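Local coordinates for DPS family protein (Vibrio cholerae O1 biovar El Tor, PDB 3IQ1) that probably binds and oxidises iron as a Dps-family ferritin-like protein, assembled here as a shell of twelve subunits, at residues D62-L65 and K66-L70; S78-P81 and M82-F85; T131-E134 and G135-A138. All coordinates share one frame; numbering follows the deposited sequence.

How the contacts relate
The three contacts are local and follow one another along the chain: contact 1 in the middle of helix 49-76, contact 2 in the loop between helix 49-76 and the short helix 85-91, and contact 3 where helix 103-131 gives way to helix 134-158. Their centres lie 14 Å (contacts 1 and 2), 18 Å (1 and 3) and 20 Å (2 and 3) apart, and none touches another. Contacts 1 and 2 touch the second subunit; contact 3 meets the third, which contact 1 reaches only weakly. Together they sample the body of a bundle helix, the link to the short helix that Dps proteins carry, and a helix start, each beside a subunit interface.

Contact 1 (D62-L65 and K66-L70)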
ATOM      1  N   ASP B  62      22.975   0.977   3.076  1.00  7.90           N
ATOM      2  CA  ASP B  62      23.194   2.390   2.695  1.00  8.24           C
ATOM      3  C   ASP B  62      24.549   2.503   1.935  1.00  9.13           C
ATOM      4  O   ASP B  62      24.647   3.187   0.919  1.00 10.51           O
ATOM      5  CB  ASP B  62      23.126   3.289   3.939  1.00  8.56           C
ATOM      6  CG  ASP B  62      21.683   3.515   4.457  1.00 15.51           C
ATOM      7  OD1 ASP B  62      20.710   3.334   3.651  1.00 23.61           O
ATOM      8  OD2 ASP B  62      21.484   3.891   5.651  1.00 16.46           O
ATOM      9  N   LEU B  63      25.590   1.773   2.375  1.00  7.34           N
ATOM     10  CA  LEU B  63      26.865   1.783   1.633  1.00  6.84           C
ATOM     11  C   LEU B  63      26.722   1.250   0.219  1.00  7.25           C
ATOM     12  O   LEU B  63      27.335   1.773  -0.720  1.00  8.50           O
ATOM     13  CB  LEU B  63      27.938   0.975   2.378  1.00  6.25           C
ATOM     14  CG  LEU B  63      28.521   1.442   3.733  1.00  7.27           C
ATOM     15  CD1 LEU B  63      29.477   0.416   4.352  1.00  7.46           C
ATOM     16  CD2 LEU B  63      29.229   2.826   3.543  1.00  6.32           C
ATOM     17  N   GLN B  64      25.871   0.225   0.067  1.00  5.61           N
ATOM     18  CA  GLN B  64      25.672  -0.416  -1.221  1.00  7.20           C
ATOM     19  C   GLN B  64      25.018   0.578  -2.175  1.00  7.03           C
ATOM     20  O   GLN B  64      25.439   0.660  -3.340  1.00  8.82           O
ATOM     21  CB  GLN B  64      24.815  -1.666  -1.105  1.00  6.61           C
ATOM     22  CG  GLN B  64      24.657  -2.316  -2.466  1.00 12.50           C
ATOM     23  CD  GLN B  64      25.644  -3.430  -2.658  1.00 19.10           C
ATOM     24  OE1 GLN B  64      26.824  -3.324  -2.321  1.00 25.19           O
ATOM     25  NE2 GLN B  64      25.149  -4.550  -3.174  1.00 25.26           N
ATOM     26  N   LEU B  65      24.063   1.345  -1.670  1.00  7.21           N
ATOM     27  CA  LEU B  65      23.432   2.407  -2.484  1.00  7.01           C
ATOM     28  C   LEU B  65      24.511   3.375  -3.003  1.00  8.00           C
ATOM     29  O   LEU B  65      24.505   3.773  -4.172  1.00  8.85           O
ATOM     30  CB  LEU B  65      22.346   3.202  -1.705  1.00  8.98           C
ATOM     31  CG  LEU B  65      21.074   2.405  -1.327  1.00 10.31           C
ATOM     32  CD1 LEU B  65      20.100   3.179  -0.431  1.00 12.54           C
ATOM     33  CD2 LEU B  65      20.367   1.988  -2.576  1.00 12.50           C
ATOM     34  N   LYS B  66      25.423   3.747  -2.124  1.00  6.53           N
ATOM     35  CA  LYS B  66      26.486   4.721  -2.456  1.00  6.03           C
ATOM     36  C   LYS B  66      27.464   4.160  -3.428  1.00  5.34           C
ATOM     37  O   LYS B  66      27.903   4.865  -4.323  1.00  6.25           O
ATOM     38  CB  LYS B  66      27.154   5.237  -1.194  1.00  4.18           C
ATOM     39  CG  LYS B  66      26.214   6.181  -0.397  1.00  4.14           C
ATOM     40  CD  LYS B  66      26.845   6.871   0.801  1.00  3.38           C
ATOM     41  CE  LYS B  66      25.966   7.911   1.473  1.00  7.20           C
ATOM     42  NZ  LYS B  66      24.810   7.296   2.255  1.00  8.64           N
ATOM     43  N   ILE B  67      27.813   2.884  -3.293  1.00  5.16           N
ATOM     44  CA  ILE B  67      28.691   2.203  -4.206  1.00  5.06           C
ATOM     45  C   ILE B  67      28.117   2.227  -5.627  1.00  6.18           C
ATOM     46  O   ILE B  67      28.827   2.541  -6.593  1.00  4.98           O
ATOM     47  CB  ILE B  67      28.948   0.760  -3.768  1.00  3.31           C
ATOM     48  CG1 ILE B  67      29.940   0.744  -2.599  1.00  4.00           C
ATOM     49  CG2 ILE B  67      29.515  -0.014  -4.903  1.00  6.21           C
ATOM     50  CD1 ILE B  67      29.940  -0.602  -1.825  1.00  4.57           C
ATOM     51  N   ASP B  68      26.815   1.969  -5.710  1.00  5.85           N
ATOM     52  CA  ASP B  68      26.094   1.963  -7.007  1.00  7.87           C
ATOM     53  C   ASP B  68      26.209   3.360  -7.669  1.00  6.40           C
ATOM     54  O   ASP B  68      26.602   3.487  -8.838  1.00  6.12           O
ATOM     55  CB  ASP B  68      24.604   1.653  -6.791  1.00  7.25           C
ATOM     56  CG  ASP B  68      24.327   0.272  -6.139  1.00 12.84           C
ATOM     57  OD1 ASP B  68      25.268  -0.535  -6.049  1.00 16.09           O
ATOM     58  OD2 ASP B  68      23.135  -0.016  -5.748  1.00 15.14           O
ATOM     59  N   GLU B  69      25.918   4.382  -6.891  1.00  5.81           N
ATOM     60  CA  GLU B  69      25.887   5.773  -7.369  1.00  5.88           C
ATOM     61  C   GLU B  69      27.290   6.263  -7.737  1.00  6.34           C
ATOM     62  O   GLU B  69      27.468   7.022  -8.650  1.00  4.66           O
ATOM     63  CB  GLU B  69      25.129   6.731  -6.418  1.00  6.59           C
ATOM     64  CG  GLU B  69      24.620   8.092  -7.056  1.00 10.40           C
ATOM     65  CD  GLU B  69      23.606   8.907  -6.201  1.00 15.66           C
ATOM     66  OE1 GLU B  69      23.157   9.980  -6.656  1.00 17.23           O
ATOM     67  OE2 GLU B  69      23.243   8.484  -5.094  1.00 20.96           O
ATOM     68  N   LEU B  70      28.275   5.809  -6.986  1.00  6.71           N
ATOM     69  CA  LEU B  70      29.647   6.176  -7.259  1.00  8.37           C
ATOM     70  C   LEU B  70      30.194   5.558  -8.542  1.00  8.30           C
ATOM     71  O   LEU B  70      30.777   6.251  -9.376  1.00  7.10           O
ATOM     72  CB  LEU B  70      30.470   5.789  -6.037  1.00  8.93           C
ATOM     73  CG  LEU B  70      31.886   6.121  -5.894  1.00 13.23           C
ATOM     74  CD1 LEU B  70      32.126   7.635  -6.168  1.00 10.23           C
ATOM     75  CD2 LEU B  70      32.300   5.745  -4.425  1.00 11.60           C
TER
HETATM   76  O   HOH W   1      22.952   5.513   1.117  1.00 16.24           O
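Ile67 N donates to Leu63 O at 2.8 Å, and this bond belongs to the tightly packed flank of one helical turn. On that flank the CG1 branch of Ile67 lies beside the backbone N, with chi1 at -76°, and CG1 rests 3.4 Å from Leu63 O, the same carbonyl oxygen that accepts from Ile67 N. Leu63 and Ile67 are buried, with Gln31 of helix 13-43 touching Ile67. Lys66 is buried along its length against Tyr30 and, on helix 134-158, Tyr143 and Gln147. The bend at its last torsion (72°) brings Lys66 NZ to a water 2.8 Å away, which accepts from it and donates to Asp62 O at 2.9 Å; Glu146 holds the ammonium in a salt bridge. Asp62 O also accepts from Lys66 N at 3.2 Å. The open side belongs to the side chains of Asp62, Leu65 and Glu69, which are exposed. Asp68 OD1 lies 3.0 Å from Gln64 O; both are acceptors, and the carboxylate is instead paired with Arg38 of the second subunit. That arginine probably offsets the electrostatic cost of the close oxygens, implying that the charges of this turn are balanced partly within the bundle and partly across a subunit interface.

Contact 2 (S78-P81 and M82-F85); sequences SARP and MHSF
Arg80 and His83 bring their flat groups together across the extended loop, meeting at about a right angle as side chains, with guanidinium and ring planes 44° apart. The arginine reaches forward because CG stands opposite the backbone N (chi1 176°) and the chain runs straight on to NE. Its guanidinium then receives the imidazole over one face, close to the rim rather than above the centre. The histidine takes the torsion that places CG between its own backbone N and carbonyl carbon, chi1 54°, which folds the ring back along the chain toward Arg80. The imidazole is probably turned over in the model, so its polar atoms support no firm assignment. Arg80 NE is paired with Asp99 of the second subunit, a salt bridge that helps fix where the guanidinium lies. Selenomethionine Met82 points mainly away from the preceding residues; its first torsion, -119°, is off the staggered positions, and a bend at chi3 turns the end of the chain. Around this pairing, Pro81 rests on Ala71, Ile74 and Leu75 of helix 49-76, Met82 touches Asn24 of helix 13-43, and Ser84 caps the start of helix 85-91 through a bond from Gly87 N to its OG.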
ATOM      1  N   SER B  78      32.809   9.310 -18.217  1.00  8.02           N
ATOM      2  CA  SER B  78      33.465   8.536 -19.311  1.00  8.17           C
ATOM      3  C   SER B  78      34.748   7.890 -18.837  1.00  9.71           C
ATOM      4  O   SER B  78      35.746   7.870 -19.539  1.00 11.57           O
ATOM      5  CB  SER B  78      33.691   9.388 -20.560  1.00  9.87           C
ATOM      6  OG  SER B  78      32.445   9.795 -21.084  1.00 10.85           O
ATOM      7  N   ALA B  79      34.698   7.349 -17.643  1.00  8.68           N
ATOM      8  CA  ALA B  79      35.802   6.624 -17.087  1.00  9.45           C
ATOM      9  C   ALA B  79      35.357   5.204 -16.699  1.00 11.04           C
ATOM     10  O   ALA B  79      34.172   4.890 -16.665  1.00 11.34           O
ATOM     11  CB  ALA B  79      36.417   7.431 -15.864  1.00  8.51           C
ATOM     12  N   ARG B  80      36.343   4.353 -16.387  1.00 11.28           N
ATOM     13  CA  ARG B  80      36.099   2.963 -16.050  1.00 10.97           C
ATOM     14  C   ARG B  80      36.017   2.733 -14.542  1.00  9.70           C
ATOM     15  O   ARG B  80      37.002   2.937 -13.876  1.00 10.20           O
ATOM     16  CB  ARG B  80      37.313   2.157 -16.572  1.00 11.80           C
ATOM     17  CG  ARG B  80      37.305   0.675 -16.233  1.00 12.28           C
ATOM     18  CD  ARG B  80      38.566   0.027 -16.759  1.00 13.73           C
ATOM     19  NE  ARG B  80      38.671  -1.413 -16.521  1.00 14.01           N
ATOM     20  CZ  ARG B  80      38.995  -1.978 -15.357  1.00 12.13           C
ATOM     21  NH1 ARG B  80      39.196  -1.270 -14.254  1.00 14.34           N
ATOM     22  NH2 ARG B  80      39.050  -3.307 -15.281  1.00 13.48           N
ATOM     23  N   PRO B  81      34.879   2.279 -14.024  1.00  9.65           N
ATOM     24  CA  PRO B  81      34.885   1.983 -12.582  1.00 10.55           C
ATOM     25  C   PRO B  81      35.634   0.688 -12.296  1.00  8.80           C
ATOM     26  O   PRO B  81      35.399  -0.310 -12.981  1.00  9.96           O
ATOM     27  CB  PRO B  81      33.445   1.707 -12.251  1.00 11.56           C
ATOM     28  CG  PRO B  81      32.765   1.498 -13.578  1.00 12.03           C
ATOM     29  CD  PRO B  81      33.598   2.004 -14.661  1.00 10.92           C
HETATM   30  N   MSE B  82      36.479   0.714 -11.285  1.00  8.20           N
HETATM   31  CA  MSE B  82      37.096  -0.496 -10.811  1.00  8.03           C
HETATM   32  C   MSE B  82      35.987  -1.498 -10.434  1.00  8.53           C
HETATM   33  O   MSE B  82      35.021  -1.129  -9.788  1.00  8.45           O
HETATM   34  CB  MSE B  82      37.977  -0.215  -9.614  1.00  8.61           C
HETATM   35  CG  MSE B  82      39.347  -0.534  -9.796  1.00 14.87           C
HETATM   36 SE   MSE B  82      40.373  -0.164  -8.101  0.80 13.14          SE
HETATM   37  CE  MSE B  82      40.311   1.551  -8.244  1.00  8.08           C
ATOM     38  N   HIS B  83      36.155  -2.740 -10.844  1.00  8.48           N
ATOM     39  CA  HIS B  83      35.119  -3.750 -10.717  1.00  8.83           C
ATOM     40  C   HIS B  83      35.689  -5.132 -10.475  1.00 10.07           C
ATOM     41  O   HIS B  83      35.161  -6.130 -10.930  1.00 10.50           O
ATOM     42  CB  HIS B  83      34.124  -3.705 -11.892  1.00  9.29           C
ATOM     43  CG  HIS B  83      34.760  -3.786 -13.250  1.00  8.69           C
ATOM     44  ND1 HIS B  83      34.685  -4.901 -14.054  1.00 10.08           N
ATOM     45  CD2 HIS B  83      35.463  -2.874 -13.940  1.00  4.12           C
ATOM     46  CE1 HIS B  83      35.312  -4.652 -15.205  1.00  6.14           C
ATOM     47  NE2 HIS B  83      35.780  -3.424 -15.160  1.00 11.93           N
ATOM     48  N   SER B  84      36.754  -5.193  -9.682  1.00  9.21           N
ATOM     49  CA  SER B  84      37.291  -6.464  -9.199  1.00  8.68           C
ATOM     50  C   SER B  84      37.824  -6.315  -7.783  1.00  8.76           C
ATOM     51  O   SER B  84      38.375  -5.279  -7.422  1.00  9.85           O
ATOM     52  CB  SER B  84      38.429  -6.979 -10.085  1.00  9.82           C
ATOM     53  OG  SER B  84      39.551  -6.111 -10.118  1.00 12.04           O
ATOM     54  N   PHE B  85      37.671  -7.399  -7.030  1.00  8.33           N
ATOM     55  CA  PHE B  85      38.244  -7.514  -5.661  1.00  8.52           C
ATOM     56  C   PHE B  85      39.731  -7.227  -5.715  1.00  9.02           C
ATOM     57  O   PHE B  85      40.262  -6.538  -4.871  1.00  9.65           O
ATOM     58  CB  PHE B  85      38.030  -8.920  -5.085  1.00  9.03           C
ATOM     59  CG  PHE B  85      36.573  -9.292  -4.768  1.00  9.22           C
ATOM     60  CD1 PHE B  85      35.543  -8.354  -4.637  1.00  7.65           C
ATOM     61  CD2 PHE B  85      36.256 -10.620  -4.526  1.00 10.33           C
ATOM     62  CE1 PHE B  85      34.226  -8.778  -4.346  1.00  8.34           C
ATOM     63  CE2 PHE B  85      34.968 -11.018  -4.204  1.00  9.77           C
ATOM     64  CZ  PHE B  85      33.956 -10.110  -4.120  1.00  8.75           C
TER

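Contact 3 (T131-E134 and G135-A138); sequences TGDE and GTSA
Asp133 grips Thr136 with both carboxylate oxygens, and the segment leading to it shows how the chain turns between two helices. Thr131 comes first, its side chain on Gln15 and Leu19 of helix 13-43. Gly132 has a positive phi of 74° and is the residue at which a Schellman motif ends helix 103-131. Asp133 follows as the N-cap of the next helix. Its extended first torsion (-178°) carries the carboxylate forward to the first turn. Thr136 N donates to OD1 of Asp133 at 3.1 Å, the capping bond, and Thr136 OG1 donates to OD2 of Asp133 at 2.6 Å. Both donors approach from above the carboxylate plane, the backbone N lying 55° out of it. A water links Asp133 OD1, at 2.8 Å, to Gly135 N, at 2.9 Å, so the first turn presents its N-H groups to this acid directly and through solvent. Arg73 of helix 49-76 completes the cluster, in a salt bridge to Asp133 OD1 and a hydrogen bond to Thr136 OG1. Asp133 O begins the i to i+4 pattern, accepting from Ser137 N at 2.9 Å, and Glu134 O continues it with Ala138 N at 2.9 Å. Glu134 OE2 is hydrogen-bonded to Ser141 OG of the third subunit. In the bundle, Thr136 packs on Leu23 of helix 13-43 and Ile124 of helix 103-131, and Ser137 on Leu125 and Ala128, placing the start of helix 134-158 against both neighbours.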
ATOM      1  N   THR B 131      37.113  23.046 -10.616  1.00 11.38           N
ATOM      2  CA  THR B 131      36.853  23.045 -12.047  1.00 12.97           C
ATOM      3  C   THR B 131      35.397  23.139 -12.447  1.00 12.57           C
ATOM      4  O   THR B 131      35.072  23.041 -13.632  1.00 14.14           O
ATOM      5  CB  THR B 131      37.471  21.830 -12.751  1.00 14.18           C
ATOM      6  OG1 THR B 131      37.130  20.637 -12.055  1.00 15.71           O
ATOM      7  CG2 THR B 131      38.992  22.029 -12.826  1.00 16.42           C
ATOM      8  N   GLY B 132      34.521  23.328 -11.482  1.00 10.40           N
ATOM      9  CA  GLY B 132      33.112  23.440 -11.743  1.00  8.93           C
ATOM     10  C   GLY B 132      32.398  22.153 -12.081  1.00  9.50           C
ATOM     11  O   GLY B 132      31.398  22.165 -12.812  1.00  9.71           O
ATOM     12  N   ASP B 133      32.911  21.026 -11.600  1.00  7.90           N
ATOM     13  CA  ASP B 133      32.214  19.763 -11.758  1.00  6.37           C
ATOM     14  C   ASP B 133      31.109  19.664 -10.641  1.00  6.34           C
ATOM     15  O   ASP B 133      31.242  18.992  -9.615  1.00  6.24           O
ATOM     16  CB  ASP B 133      33.166  18.565 -11.751  1.00  5.57           C
ATOM     17  CG  ASP B 133      32.459  17.246 -11.974  1.00  6.12           C
ATOM     18  OD1 ASP B 133      31.207  17.215 -11.994  1.00  7.95           O
ATOM     19  OD2 ASP B 133      33.140  16.208 -12.076  1.00  5.68           O
ATOM     20  N   GLU B 134      29.975  20.280 -10.934  1.00  5.98           N
ATOM     21  CA  GLU B 134      28.879  20.371  -9.984  1.00  7.19           C
ATOM     22  C   GLU B 134      28.220  19.012  -9.733  1.00  6.31           C
ATOM     23  O   GLU B 134      27.821  18.731  -8.611  1.00  6.91           O
ATOM     24  CB  GLU B 134      27.819  21.317 -10.505  1.00  8.04           C
ATOM     25  CG  GLU B 134      26.630  21.446  -9.545  1.00  9.87           C
ATOM     26  CD  GLU B 134      27.019  21.962  -8.172  1.00 13.20           C
ATOM     27  OE1 GLU B 134      28.045  22.737  -8.099  1.00 12.39           O
ATOM     28  OE2 GLU B 134      26.285  21.642  -7.197  1.00 10.52           O
ATOM     29  N   GLY B 135      28.113  18.180 -10.755  1.00  6.54           N
ATOM     30  CA  GLY B 135      27.548  16.847 -10.541  1.00  5.54           C
ATOM     31  C   GLY B 135      28.319  15.979  -9.552  1.00  5.47           C
ATOM     32  O   GLY B 135      27.749  15.301  -8.708  1.00  6.68           O
ATOM     33  N   THR B 136      29.644  16.059  -9.633  1.00  4.64           N
ATOM     34  CA  THR B 136      30.500  15.348  -8.700  1.00  4.38           C
ATOM     35  C   THR B 136      30.452  16.000  -7.351  1.00  5.70           C
ATOM     36  O   THR B 136      30.333  15.315  -6.343  1.00  5.67           O
ATOM     37  CB  THR B 136      31.936  15.227  -9.202  1.00  4.88           C
ATOM     38  OG1 THR B 136      31.939  14.518 -10.434  1.00  5.63           O
ATOM     39  CG2 THR B 136      32.882  14.504  -8.174  1.00  4.50           C
ATOM     40  N   SER B 137      30.502  17.343  -7.318  1.00  5.57           N
ATOM     41  CA  SER B 137      30.401  18.073  -6.054  0.50  5.36           C
ATOM     42  C   SER B 137      29.153  17.702  -5.277  1.00  5.47           C
ATOM     43  O   SER B 137      29.208  17.481  -4.064  1.00  6.18           O
ATOM     44  CB  SER B 137      30.377  19.585  -6.314  0.50  6.21           C
ATOM     45  OG  SER B 137      31.663  20.025  -6.675  0.50  3.62           O
ATOM     46  N   ALA B 138      28.030  17.677  -5.970  1.00  5.26           N
ATOM     47  CA  ALA B 138      26.735  17.446  -5.369  1.00  5.93           C
ATOM     48  C   ALA B 138      26.709  16.069  -4.748  1.00  6.18           C
ATOM     49  O   ALA B 138      26.134  15.872  -3.727  1.00  6.26           O
ATOM     50  CB  ALA B 138      25.612  17.596  -6.428  1.00  6.49           C
TER
HETATM   51  O   HOH W   2      29.164  18.584 -13.380  1.00  5.39           O